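Local structure of Cas13d (uncultured Ruminococcus sp, 6IV9) at residues L149-F160 and D166-L177. The protein binds CRISPR RNA, matures it and, guided by it, cleaves target RNA, using two HEPN domains. The protein carries 2 engineered substitutions. Sequence-based numbering, arbitrary orientation.
Sequences LGLKSELEKRFF and DNIHIQLIYNIL. With nucleotides of chain B.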
loop_
_atom_site.group_PDB
_atom_site.type_symbol
_atom_site.label_atom_id
_atom_site.label_comp_id
_atom_site.label_asym_id
_atom_site.label_seq_id
_atom_site.Cartn_x
_atom_site.Cartn_y
_atom_site.Cartn_z
ATOM N N LEU A 149 6.605 4.344 24.802
ATOM C CA LEU A 149 5.232 4.450 25.358
ATOM C C LEU A 149 5.152 3.859 26.768
ATOM O O LEU A 149 4.245 4.191 27.471
ATOM C CB LEU A 149 4.290 3.683 24.439
ATOM C CG LEU A 149 3.391 4.477 23.503
ATOM C CD1 LEU A 149 3.807 5.913 23.320
ATOM C CD2 LEU A 149 3.223 3.756 22.191
ATOM N N GLY A 150 6.073 2.976 27.119
ATOM C CA GLY A 150 6.018 2.302 28.421
ATOM C C GLY A 150 5.017 1.161 28.427
ATOM O O GLY A 150 4.602 0.777 29.488
ATOM N N LEU A 151 4.666 0.633 27.263
ATOM C CA LEU A 151 3.667 -0.462 27.178
ATOM C C LEU A 151 4.319 -1.822 26.928
ATOM O O LEU A 151 3.603 -2.759 26.709
ATOM C CB LEU A 151 2.688 -0.116 26.063
ATOM C CG LEU A 151 1.864 1.129 26.330
ATOM C CD1 LEU A 151 1.067 1.508 25.108
ATOM C CD2 LEU A 151 0.964 0.918 27.526
ATOM N N LYS A 152 5.631 -1.909 27.038
ATOM C CA LYS A 152 6.326 -3.180 26.732
ATOM C C LYS A 152 5.790 -4.309 27.611
ATOM O O LYS A 152 5.528 -5.349 27.085
ATOM C CB LYS A 152 7.819 -3.000 27.009
ATOM C CG LYS A 152 8.697 -4.225 26.870
ATOM C CD LYS A 152 10.146 -3.868 27.034
ATOM C CE LYS A 152 11.110 -5.022 26.908
ATOM N NZ LYS A 152 10.956 -6.007 27.996
ATOM N N SER A 153 5.637 -4.087 28.908
ATOM C CA SER A 153 5.153 -5.178 29.788
ATOM C C SER A 153 3.720 -5.594 29.455
ATOM O O SER A 153 3.449 -6.763 29.410
ATOM C CB SER A 153 5.310 -4.806 31.219
ATOM O OG SER A 153 6.677 -4.723 31.537
ATOM N N GLU A 154 2.839 -4.631 29.254
ATOM C CA GLU A 154 1.440 -4.951 28.910
ATOM C C GLU A 154 1.411 -5.701 27.577
ATOM O O GLU A 154 0.678 -6.642 27.465
ATOM C CB GLU A 154 0.650 -3.660 28.758
ATOM C CG GLU A 154 -0.069 -3.226 30.003
ATOM C CD GLU A 154 -0.531 -4.336 30.931
ATOM O OE1 GLU A 154 -1.511 -4.994 30.601
ATOM O OE2 GLU A 154 0.119 -4.529 31.967
ATOM N N LEU A 155 2.196 -5.260 26.605
ATOM C CA LEU A 155 2.222 -5.930 25.289
ATOM C C LEU A 155 2.742 -7.363 25.414
ATOM O O LEU A 155 2.146 -8.227 24.843
ATOM C CB LEU A 155 3.057 -5.092 24.327
ATOM C CG LEU A 155 2.334 -3.853 23.814
ATOM C CD1 LEU A 155 3.280 -2.880 23.153
ATOM C CD2 LEU A 155 1.226 -4.253 22.872
ATOM N N GLU A 156 3.801 -7.585 26.183
ATOM C CA GLU A 156 4.349 -8.953 26.342
ATOM C C GLU A 156 3.283 -9.842 26.977
ATOM O O GLU A 156 3.112 -10.948 26.535
ATOM C CB GLU A 156 5.599 -8.925 27.214
ATOM C CG GLU A 156 6.788 -8.296 26.524
ATOM C CD GLU A 156 7.980 -7.963 27.402
ATOM O OE1 GLU A 156 9.013 -7.667 26.851
ATOM O OE2 GLU A 156 7.848 -7.990 28.620
ATOM N N LYS A 157 2.585 -9.335 27.977
ATOM C CA LYS A 157 1.533 -10.166 28.606
ATOM C C LYS A 157 0.445 -10.506 27.583
ATOM O O LYS A 157 0.055 -11.635 27.520
ATOM C CB LYS A 157 0.919 -9.422 29.785
ATOM C CG LYS A 157 1.847 -9.235 30.968
ATOM C CD LYS A 157 1.108 -8.823 32.207
ATOM C CE LYS A 157 1.357 -7.391 32.603
ATOM N NZ LYS A 157 0.320 -6.910 33.542
ATOM N N ARG A 158 0.019 -9.540 26.785
ATOM C CA ARG A 158 -1.046 -9.778 25.786
ATOM C C ARG A 158 -0.609 -10.806 24.735
ATOM O O ARG A 158 -1.411 -11.639 24.382
ATOM C CB ARG A 158 -1.416 -8.441 25.146
ATOM C CG ARG A 158 -2.235 -8.532 23.869
ATOM C CD ARG A 158 -2.428 -7.186 23.186
ATOM N NE ARG A 158 -3.771 -6.637 23.255
ATOM C CZ ARG A 158 -4.077 -5.348 23.191
ATOM N NH1 ARG A 158 -3.869 -4.661 22.081
ATOM N NH2 ARG A 158 -4.626 -4.754 24.236
ATOM N N PHE A 159 0.624 -10.733 24.247
ATOM C CA PHE A 159 1.048 -11.655 23.169
ATOM C C PHE A 159 1.696 -12.945 23.671
ATOM O O PHE A 159 1.608 -13.906 22.961
ATOM C CB PHE A 159 2.006 -10.940 22.218
ATOM C CG PHE A 159 1.340 -9.891 21.381
ATOM C CD1 PHE A 159 1.136 -8.625 21.877
ATOM C CD2 PHE A 159 0.886 -10.179 20.113
ATOM C CE1 PHE A 159 0.517 -7.659 21.112
ATOM C CE2 PHE A 159 0.260 -9.211 19.352
ATOM C CZ PHE A 159 0.079 -7.958 19.857
ATOM N N PHE A 160 2.368 -12.918 24.817
ATOM C CA PHE A 160 3.105 -14.110 25.296
ATOM C C PHE A 160 2.619 -14.612 26.663
ATOM O O PHE A 160 3.146 -15.610 27.103
ATOM C CB PHE A 160 4.608 -13.830 25.298
ATOM C CG PHE A 160 5.198 -13.620 23.931
ATOM C CD1 PHE A 160 5.512 -14.692 23.122
ATOM C CD2 PHE A 160 5.433 -12.350 23.446
ATOM C CE1 PHE A 160 6.051 -14.498 21.866
ATOM C CE2 PHE A 160 5.971 -12.162 22.188
ATOM C CZ PHE A 160 6.277 -13.232 21.401
ATOM N N ASP A 166 14.136 -9.156 28.422
ATOM C CA ASP A 166 14.844 -9.098 27.134
ATOM C C ASP A 166 14.120 -8.088 26.251
ATOM O O ASP A 166 13.019 -7.701 26.555
ATOM C CB ASP A 166 14.994 -10.473 26.494
ATOM C CG ASP A 166 13.709 -11.079 25.970
ATOM O OD1 ASP A 166 13.015 -10.402 25.246
ATOM O OD2 ASP A 166 13.450 -12.221 26.285
ATOM N N ASN A 167 14.785 -7.674 25.201
ATOM C CA ASN A 167 14.208 -6.677 24.273
ATOM C C ASN A 167 13.819 -7.359 22.962
ATOM O O ASN A 167 13.652 -6.664 22.000
ATOM C CB ASN A 167 15.179 -5.524 24.051
ATOM C CG ASN A 167 16.327 -5.918 23.157
ATOM O OD1 ASN A 167 16.635 -7.078 23.025
ATOM N ND2 ASN A 167 16.942 -4.942 22.534
ATOM N N ILE A 168 13.818 -8.683 22.935
ATOM C CA ILE A 168 13.506 -9.449 21.698
ATOM C C ILE A 168 12.002 -9.574 21.460
ATOM O O ILE A 168 11.581 -9.384 20.349
ATOM C CB ILE A 168 14.184 -10.825 21.732
ATOM C CG1 ILE A 168 15.614 -10.749 22.267
ATOM C CG2 ILE A 168 14.122 -11.477 20.369
ATOM C CD1 ILE A 168 16.327 -12.066 22.305
ATOM N N HIS A 169 11.245 -9.905 22.493
ATOM C CA HIS A 169 9.787 -10.113 22.325
ATOM C C HIS A 169 9.101 -8.829 21.854
ATOM O O HIS A 169 8.258 -8.912 21.007
ATOM C CB HIS A 169 9.162 -10.639 23.619
ATOM C CG HIS A 169 9.693 -11.953 24.062
ATOM N ND1 HIS A 169 10.909 -12.086 24.659
ATOM C CD2 HIS A 169 9.173 -13.184 24.005
ATOM C CE1 HIS A 169 11.114 -13.337 24.951
ATOM N NE2 HIS A 169 10.074 -14.020 24.570
ATOM N N ILE A 170 9.481 -7.697 22.421
ATOM C CA ILE A 170 8.860 -6.390 22.076
ATOM C C ILE A 170 9.107 -6.060 20.600
ATOM O O ILE A 170 8.263 -5.451 20.004
ATOM C CB ILE A 170 9.293 -5.281 23.053
ATOM C CG1 ILE A 170 8.368 -4.070 22.965
ATOM C CG2 ILE A 170 10.756 -4.912 22.913
ATOM C CD1 ILE A 170 6.926 -4.433 23.094
ATOM N N GLN A 171 10.278 -6.401 20.084
ATOM C CA GLN A 171 10.588 -6.122 18.663
ATOM C C GLN A 171 9.663 -6.953 17.761
ATOM O O GLN A 171 9.197 -6.445 16.774
ATOM C CB GLN A 171 12.076 -6.313 18.408
ATOM C CG GLN A 171 12.952 -5.334 19.171
ATOM C CD GLN A 171 14.401 -5.482 18.791
ATOM O OE1 GLN A 171 14.785 -5.292 17.655
ATOM N NE2 GLN A 171 15.210 -5.850 19.757
ATOM N N LEU A 172 9.439 -8.207 18.117
ATOM C CA LEU A 172 8.506 -9.044 17.331
ATOM C C LEU A 172 7.112 -8.417 17.416
ATOM O O LEU A 172 6.486 -8.254 16.401
ATOM C CB LEU A 172 8.504 -10.450 17.931
ATOM C CG LEU A 172 7.606 -11.475 17.255
ATOM C CD1 LEU A 172 8.024 -12.885 17.630
ATOM C CD2 LEU A 172 6.158 -11.240 17.612
ATOM N N ILE A 173 6.707 -8.005 18.612
ATOM C CA ILE A 173 5.357 -7.418 18.847
ATOM C C ILE A 173 5.157 -6.136 18.028
ATOM O O ILE A 173 4.128 -6.027 17.422
ATOM C CB ILE A 173 5.118 -7.157 20.336
ATOM C CG1 ILE A 173 4.982 -8.464 21.113
ATOM C CG2 ILE A 173 3.911 -6.263 20.518
ATOM C CD1 ILE A 173 5.072 -8.307 22.598
ATOM N N TYR A 174 6.158 -5.262 17.940
ATOM C CA TYR A 174 6.029 -4.004 17.152
ATOM C C TYR A 174 5.765 -4.355 15.688
ATOM O O TYR A 174 5.110 -3.597 15.022
ATOM C CB TYR A 174 7.163 -3.003 17.406
ATOM C CG TYR A 174 6.849 -2.033 18.509
ATOM C CD1 TYR A 174 6.789 -2.466 19.809
ATOM C CD2 TYR A 174 6.518 -0.714 18.263
ATOM C CE1 TYR A 174 6.466 -1.615 20.843
ATOM C CE2 TYR A 174 6.190 0.161 19.288
ATOM C CZ TYR A 174 6.161 -0.299 20.590
ATOM O OH TYR A 174 5.822 0.501 21.638
ATOM N N ASN A 175 6.333 -5.454 15.217
ATOM C CA ASN A 175 6.075 -5.910 13.831
ATOM C C ASN A 175 4.591 -6.276 13.680
ATOM O O ASN A 175 4.032 -5.981 12.649
ATOM C CB ASN A 175 7.046 -6.999 13.405
ATOM C CG ASN A 175 8.339 -6.400 12.914
ATOM O OD1 ASN A 175 8.410 -5.914 11.813
ATOM N ND2 ASN A 175 9.353 -6.392 13.741
ATOM N N ILE A 176 4.013 -6.944 14.678
ATOM C CA ILE A 176 2.560 -7.273 14.637
ATOM C C ILE A 176 1.740 -5.978 14.687
ATOM O O ILE A 176 0.809 -5.872 13.949
ATOM C CB ILE A 176 2.145 -8.276 15.725
ATOM C CG1 ILE A 176 2.914 -9.591 15.611
ATOM C CG2 ILE A 176 0.651 -8.498 15.686
ATOM C CD1 ILE A 176 2.729 -10.511 16.772
ATOM N N LEU A 177 2.137 -5.002 15.494
ATOM C CA LEU A 177 1.378 -3.728 15.561
ATOM C C LEU A 177 1.393 -3.043 14.189
ATOM O O LEU A 177 0.406 -2.445 13.855
ATOM C CB LEU A 177 1.971 -2.824 16.634
ATOM C CG LEU A 177 1.949 -3.395 18.045
ATOM C CD1 LEU A 177 2.456 -2.372 19.041
ATOM C CD2 LEU A 177 0.574 -3.895 18.415
ATOM P P C B 24 11.579 -0.202 16.085
ATOM O OP1 C B 24 10.155 -0.184 15.728
ATOM O OP2 C B 24 12.480 0.904 15.917
ATOM O "O5'" C B 24 11.640 -0.510 17.653
ATOM C "C5'" C B 24 10.537 -1.141 18.309
ATOM C "C4'" C B 24 10.845 -1.361 19.769
ATOM O "O4'" C B 24 11.863 -2.384 19.919
ATOM C "C3'" C B 24 11.417 -0.171 20.473
ATOM O "O3'" C B 24 10.368 0.677 20.841
ATOM C "C2'" C B 24 12.093 -0.825 21.676
ATOM O "O2'" C B 24 11.159 -1.159 22.685
ATOM C "C1'" C B 24 12.703 -2.048 21.018
ATOM N N1 C B 24 14.097 -1.888 20.524
ATOM C C2 C B 24 15.156 -2.172 21.406
ATOM O O2 C B 24 14.887 -2.502 22.574
ATOM N N3 C B 24 16.432 -2.042 20.971
ATOM C C4 C B 24 16.672 -1.723 19.688
ATOM N N4 C B 24 17.940 -1.676 19.271
ATOM C C5 C B 24 15.615 -1.456 18.768
ATOM C C6 C B 24 14.355 -1.536 19.229
ATOM P P U B 23 17.987 -1.281 15.261
ATOM O OP1 U B 23 18.392 -2.586 15.812
ATOM O OP2 U B 23 18.433 -0.839 13.956
ATOM O "O5'" U B 23 16.387 -1.329 15.240
ATOM C "C5'" U B 23 15.586 -0.429 14.439
ATOM C "C4'" U B 23 14.232 -1.091 14.183
ATOM O "O4'" U B 23 14.475 -2.214 13.298
ATOM C "C3'" U B 23 13.592 -1.705 15.438
ATOM O "O3'" U B 23 12.195 -1.503 15.419
ATOM C "C2'" U B 23 13.898 -3.177 15.317
ATOM O "O2'" U B 23 13.029 -4.028 16.065
ATOM C "C1'" U B 23 13.856 -3.382 13.800
ATOM N N1 U B 23 14.661 -4.549 13.413
ATOM C C2 U B 23 14.016 -5.653 12.885
ATOM O O2 U B 23 12.828 -5.691 12.703
ATOM N N3 U B 23 14.828 -6.729 12.626
ATOM C C4 U B 23 16.162 -6.827 12.844
ATOM O O4 U B 23 16.741 -7.879 12.580
ATOM C C5 U B 23 16.769 -5.640 13.366
ATOM C C6 U B 23 16.016 -4.567 13.615
HETATM O O HOH W 1 6.772 2.936 22.081
HETATM O O HOH W 2 10.751 -8.075 24.967
#
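Leu149 and Tyr174 meet through a water that accepts from Leu149 N and donates to Tyr174 OH (2.7 Å); Asp147 also binds this hydroxyl. Lys152, CG anti to its own N (chi1 175°), crosses Ile170 CG1 at a slant with CG 3.9 Å away, and bends at its last torsion, bringing NZ to Asp166 O (3.0 Å) and, in a salt bridge, to Glu156 OE1 (2.8 Å). Leu155 is a knob among Ile170, Ile173, Tyr174 and Leu177; Ile173 enters the hole between Leu155, Glu156, Phe159 and Phe160. A second water bridges Glu156 OE1 and Ile170 N. Phe159 takes Ile173 CG2 in an off-centre CH-pi contact, while Ile176 CG2 packs on its CE2 (3.8 Å). Phe160 receives the edge of His169 in a T-shaped stack, planes at 87°, with His169 CD2 3.7 Å above the Phe160 ring plane, over its centre. His169 ND1 donates to the syn lone pair of Asp166 OD1 (2.8 Å), and its NE2 to Glu543 O, fixing the imidazole's rotation. Helices 152-160 and 168-177, crossing at 76°, join through apolar knobs bordered by a charged patch; Gln171 OE1 accepts from O2' of U23 of chain B. His169, donating from both nitrogens, is probably protonated and balanced by Asp166.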